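PDB 4BLP: packaging enzyme P4 from Pseudomonas phage phi13, which probably hydrolyses NTP as a hexameric RecA-like helicase motor to drive packaging of viral RNA into the capsid of this dsRNA phage. Local coordinates for residues A38-S44 / P113-N117; I106-V110 / L197-L202. All blocks are in the same frame, centred on the assembly; numbering follows the deposited sequence. Where two conformers were deposited one is given.

Contact 1: A38-S44 / P113-N117; sequences AVVEGSS and PQQNN
Gly42 and the backbone on both sides of Gln115 form a single beta bridge between two irregular segments. The amide N of Gly42 gives a nearly straight hydrogen bond to Gln114 O, 3.0 Å away with 165° at the hydrogen. Glu41 CA adds a CA-H...O contact of 3.4 Å to the same Gln114 O. The return bond runs from Asn116 N to Gly42 O at 2.8 Å.

Two side-chain amides extend the pairing toward Ser44. Gln115 starts away from the partner segment, but the chain bends at chi2 (72°) and brings its amide back to it. There NE2 donates to Ser43 O at 3.0 Å, a less straight bond of 144°. The same NE2 also bonds Gly57 O, and OE1 accepts from Arg120 NH2, which helps fix the rotation of this buried amide. Asn116 ND2 donates to Ser44 OG at 2.9 Å, with the hydroxyl in the amide plane. That hydroxyl is also bonded to Glu41 OE1 of a neighbouring subunit, and Glu41 of this chain makes the equivalent bond to Ser44 of another neighbouring subunit, so this polar network continues across the subunit interfaces.

At the other end, Gln114 lays its CG 3.4 Å from Ala38 O. A water accepts from Gln114 N at 2.8 Å and lies near Ala38 O.

The contact joins the loop before helix 47-51 to the loop after strand 110-111. Ser43 and Gln115 touch helix 47-51 through Ala49 and Val50, while Pro113, at the start of its segment, places the second loop against Pro74 and Val76 of strand 73-78.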
loop_
_atom_site.group_PDB
_atom_site.type_symbol
_atom_site.label_atom_id
_atom_site.label_comp_id
_atom_site.label_asym_id
_atom_site.label_seq_id
_atom_site.Cartn_x
_atom_site.Cartn_y
_atom_site.Cartn_z
ATOM N N ALA D 38 4.121 22.416 -21.978
ATOM C CA ALA D 38 3.051 21.493 -22.407
ATOM C C ALA D 38 2.312 20.956 -21.193
ATOM O O ALA D 38 2.956 20.626 -20.200
ATOM C CB ALA D 38 3.646 20.329 -23.188
ATOM N N VAL D 39 0.978 20.826 -21.272
ATOM C CA VAL D 39 0.264 20.190 -20.149
ATOM C C VAL D 39 -0.310 18.852 -20.633
ATOM O O VAL D 39 -0.625 17.995 -19.812
ATOM C CB VAL D 39 -0.792 21.078 -19.434
ATOM C CG1 VAL D 39 -0.128 22.162 -18.590
ATOM C CG2 VAL D 39 -1.762 21.682 -20.419
ATOM N N VAL D 40 -0.330 18.627 -21.962
ATOM C CA VAL D 40 -0.694 17.325 -22.514
ATOM C C VAL D 40 0.374 16.308 -22.058
ATOM O O VAL D 40 1.580 16.601 -22.165
ATOM C CB VAL D 40 -0.819 17.378 -24.066
ATOM C CG1 VAL D 40 -1.034 15.975 -24.654
ATOM C CG2 VAL D 40 -1.959 18.314 -24.474
ATOM N N GLU D 41 -0.054 15.125 -21.581
ATOM C CA GLU D 41 0.917 14.103 -21.143
ATOM C C GLU D 41 1.660 13.550 -22.365
ATOM O O GLU D 41 1.023 13.221 -23.383
ATOM C CB GLU D 41 0.212 12.963 -20.419
ATOM C CG GLU D 41 -0.420 13.364 -19.101
ATOM C CD GLU D 41 -1.239 12.267 -18.446
ATOM O OE1 GLU D 41 -1.682 11.316 -19.133
ATOM O OE2 GLU D 41 -1.491 12.397 -17.238
ATOM N N GLY D 42 2.972 13.474 -22.259
ATOM C CA GLY D 42 3.818 12.985 -23.349
ATOM C C GLY D 42 4.014 11.486 -23.316
ATOM O O GLY D 42 4.217 10.892 -22.261
ATOM N N SER D 43 3.944 10.855 -24.477
ATOM C CA SER D 43 4.140 9.412 -24.569
ATOM C C SER D 43 5.595 9.009 -24.238
ATOM O O SER D 43 6.530 9.658 -24.701
ATOM C CB SER D 43 3.813 8.939 -25.984
ATOM O OG SER D 43 4.211 7.586 -26.128
ATOM N N SER D 44 5.769 7.958 -23.454
ATOM C CA SER D 44 7.115 7.422 -23.166
ATOM C C SER D 44 7.471 6.268 -24.110
ATOM O O SER D 44 8.575 5.740 -24.008
ATOM C CB SER D 44 7.200 6.961 -21.710
ATOM O OG SER D 44 6.206 5.983 -21.446
ATOM N N PRO D 113 7.399 18.494 -15.632
ATOM C CA PRO D 113 7.504 18.020 -17.036
ATOM C C PRO D 113 6.467 16.922 -17.220
ATOM O O PRO D 113 6.289 16.066 -16.327
ATOM C CB PRO D 113 8.944 17.510 -17.157
ATOM C CG PRO D 113 9.290 17.044 -15.719
ATOM C CD PRO D 113 8.565 18.075 -14.823
ATOM N N GLN D 114 5.761 16.961 -18.370
ATOM C CA GLN D 114 4.611 16.065 -18.527
ATOM C C GLN D 114 4.872 14.781 -19.316
ATOM O O GLN D 114 3.943 13.978 -19.517
ATOM C CB GLN D 114 3.429 16.845 -19.116
ATOM C CG GLN D 114 2.876 17.921 -18.106
ATOM C CD GLN D 114 2.482 17.357 -16.741
ATOM O OE1 GLN D 114 2.037 16.213 -16.604
ATOM N NE2 GLN D 114 2.594 18.146 -15.703
ATOM N N GLN D 115 6.154 14.508 -19.623
ATOM C CA GLN D 115 6.517 13.210 -20.193
ATOM C C GLN D 115 6.079 12.107 -19.219
ATOM O O GLN D 115 6.368 12.188 -18.005
ATOM C CB GLN D 115 8.058 13.164 -20.353
ATOM C CG GLN D 115 8.658 11.746 -20.522
ATOM C CD GLN D 115 8.426 11.025 -21.834
ATOM O OE1 GLN D 115 8.796 9.859 -21.940
ATOM N NE2 GLN D 115 7.824 11.662 -22.863
ATOM N N ASN D 116 5.447 11.070 -19.732
ATOM C CA ASN D 116 5.079 9.934 -18.862
ATOM C C ASN D 116 6.342 9.297 -18.243
ATOM O O ASN D 116 7.346 9.128 -18.948
ATOM C CB ASN D 116 4.339 8.871 -19.698
ATOM C CG ASN D 116 3.882 7.686 -18.897
ATOM O OD1 ASN D 116 3.160 7.827 -17.910
ATOM N ND2 ASN D 116 4.368 6.512 -19.261
ATOM N N ASN D 117 6.304 8.960 -16.908
ATOM C CA ASN D 117 7.458 8.279 -16.266
ATOM C C ASN D 117 8.765 9.004 -16.564
ATOM O O ASN D 117 9.791 8.379 -16.890
ATOM C CB ASN D 117 7.554 6.847 -16.808
ATOM C CG ASN D 117 6.426 5.971 -16.362
ATOM O OD1 ASN D 117 5.758 6.264 -15.370
ATOM N ND2 ASN D 117 6.238 4.858 -17.059
HETATM O O HOH W 1 5.892 19.193 -20.112
#

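Contact 2: I106-V110 / L197-L202; sequences IRAVV and LAVALL
Val110 lies over the backbone of Ala198, with CG2 3.7 Å from Ala198 N. Its two methyls divide the work. CG1, anti to the backbone N (chi1 175°), meets Leu197 CD2 at 4.0 Å, and the two side chains cross at about a right angle. CG2, beside the backbone N, also reaches Leu201 CD1 at 4.0 Å.

The small methyl of Ala198 lets the other segment come close. Val110 and Ala198 have their CA atoms 5.2 Å apart. Ala198 CB touches Ile106 CG2 at 3.8 Å and Val109 CB at 3.9 Å, and Val110 CG2 also reaches it, so three side chains gather round one methyl. Leu202 lies one turn further along the helix. Its CD1 branch does the touching, 3.9 Å from Ile106 CG1, and Val109 CG2 approaches the same methyl more loosely.

No hydrogen bond joins the two segments. The contact is apolar, and all its touching residues are buried. The backbone bond from Val109 N to Ile106 O holds the turn that presents Ile106 and Val109 to the helix. Helix 79-91 packs nearby, with Leu82 against Val109 and Leu201, and Leu85 against Val109 and Leu202. Trp98 of helix 95-101 meets both Ile106 and Leu202.

Helix 193-205 precedes strand 210-213 of the large mixed sheet, and its Val199 and Ala200 touch Ile172 of strand 170-173. The helix is thus held between that sheet and the N-terminal part of the chain. Helices packed on a largely parallel sheet are a feature of alpha/beta folds, among them the P-loop NTPases to which this family belongs; here the core is probably RecA-like.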
loop_
_atom_site.group_PDB
_atom_site.type_symbol
_atom_site.label_atom_id
_atom_site.label_comp_id
_atom_site.label_asym_id
_atom_site.label_seq_id
_atom_site.Cartn_x
_atom_site.Cartn_y
_atom_site.Cartn_z
ATOM N N ILE D 106 5.276 32.872 -16.120
ATOM C CA ILE D 106 5.986 32.352 -14.939
ATOM C C ILE D 106 5.871 30.807 -14.846
ATOM O O ILE D 106 6.751 30.171 -14.260
ATOM C CB ILE D 106 5.448 33.086 -13.687
ATOM C CG1 ILE D 106 6.004 34.553 -13.702
ATOM C CG2 ILE D 106 5.815 32.372 -12.358
ATOM C CD1 ILE D 106 5.199 35.555 -12.749
ATOM N N ARG D 107 4.871 30.203 -15.489
ATOM C CA ARG D 107 4.770 28.718 -15.512
ATOM C C ARG D 107 6.004 28.088 -16.187
ATOM O O ARG D 107 6.308 26.933 -15.933
ATOM C CB ARG D 107 3.513 28.304 -16.289
ATOM C CG ARG D 107 2.194 28.813 -15.670
ATOM C CD ARG D 107 1.051 28.513 -16.646
ATOM N NE ARG D 107 -0.189 29.193 -16.285
ATOM C CZ ARG D 107 -1.081 28.717 -15.425
ATOM N NH1 ARG D 107 -0.885 27.544 -14.833
ATOM N NH2 ARG D 107 -2.178 29.407 -15.150
ATOM N N ALA D 108 6.684 28.861 -17.083
ATOM C CA ALA D 108 7.877 28.379 -17.788
ATOM C C ALA D 108 9.120 28.261 -16.893
ATOM O O ALA D 108 10.102 27.590 -17.270
ATOM C CB ALA D 108 8.191 29.326 -18.942
ATOM N N VAL D 109 9.128 28.970 -15.751
ATOM C CA VAL D 109 10.313 29.043 -14.891
ATOM C C VAL D 109 10.494 27.733 -14.106
ATOM O O VAL D 109 11.600 27.242 -14.022
ATOM C CB VAL D 109 10.250 30.266 -13.930
ATOM C CG1 VAL D 109 11.481 30.292 -12.986
ATOM C CG2 VAL D 109 10.151 31.578 -14.718
ATOM N N VAL D 110 9.410 27.242 -13.457
ATOM C CA VAL D 110 9.445 25.960 -12.718
ATOM C C VAL D 110 8.188 25.249 -13.124
ATOM O O VAL D 110 7.094 25.851 -13.053
ATOM C CB VAL D 110 9.523 26.110 -11.174
ATOM C CG1 VAL D 110 9.438 24.732 -10.479
ATOM C CG2 VAL D 110 10.786 26.864 -10.744
ATOM N N LEU D 197 7.939 27.998 -5.981
ATOM C CA LEU D 197 9.362 27.968 -6.307
ATOM C C LEU D 197 9.738 28.988 -7.378
ATOM O O LEU D 197 10.767 29.622 -7.251
ATOM C CB LEU D 197 9.808 26.573 -6.747
ATOM C CG LEU D 197 11.335 26.363 -6.809
ATOM C CD1 LEU D 197 12.082 26.738 -5.488
ATOM C CD2 LEU D 197 11.643 24.934 -7.165
ATOM N N ALA D 198 8.936 29.113 -8.436
ATOM C CA ALA D 198 9.241 30.054 -9.510
ATOM C C ALA D 198 9.260 31.484 -8.957
ATOM O O ALA D 198 10.205 32.241 -9.230
ATOM C CB ALA D 198 8.209 29.915 -10.640
ATOM N N VAL D 199 8.228 31.846 -8.170
ATOM C CA VAL D 199 8.129 33.208 -7.611
ATOM C C VAL D 199 9.336 33.458 -6.682
ATOM O O VAL D 199 9.948 34.530 -6.748
ATOM C CB VAL D 199 6.766 33.418 -6.890
ATOM C CG1 VAL D 199 6.742 34.705 -6.071
ATOM C CG2 VAL D 199 5.650 33.451 -7.930
ATOM N N ALA D 200 9.665 32.476 -5.836
ATOM C CA ALA D 200 10.830 32.592 -4.935
ATOM C C ALA D 200 12.121 32.796 -5.713
ATOM O O ALA D 200 12.915 33.696 -5.374
ATOM C CB ALA D 200 10.939 31.339 -4.053
ATOM N N LEU D 201 12.366 31.952 -6.728
ATOM C CA LEU D 201 13.606 32.063 -7.527
ATOM C C LEU D 201 13.657 33.390 -8.280
ATOM O O LEU D 201 14.728 33.988 -8.388
ATOM C CB LEU D 201 13.723 30.893 -8.515
ATOM C CG LEU D 201 13.906 29.522 -7.805
ATOM C CD1 LEU D 201 13.925 28.386 -8.845
ATOM C CD2 LEU D 201 15.251 29.534 -6.980
ATOM N N LEU D 202 12.513 33.850 -8.816
ATOM C CA LEU D 202 12.492 35.144 -9.527
ATOM C C LEU D 202 12.839 36.305 -8.592
ATOM O O LEU D 202 13.694 37.146 -8.928
ATOM C CB LEU D 202 11.118 35.366 -10.186
ATOM C CG LEU D 202 10.904 34.560 -11.475
ATOM C CD1 LEU D 202 9.358 34.441 -11.785
ATOM C CD2 LEU D 202 11.622 35.230 -12.630
#

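From the N terminus, the chain first passes through 38-44, whose partner 113-117 comes only after helices 47-51, 79-91, 95-101 and 103-106 and strands 65-70, 73-78 and 110-111. Contact 1 closes this N-terminal loop. Before it closes, the chain runs through 106-110, which starts contact 2. That loop closes at 197-202, after strand 147-152 and the probable P-loop have been passed. The two loops therefore cross. Segments 106-110 and 113-117 adjoin in sequence around strand 110-111, while the contact centres lie about 20 Å apart. Contact 1 ties together the N-terminal part near the subunit interfaces, and contact 2 joins that part to the large mixed sheet through helix 193-205.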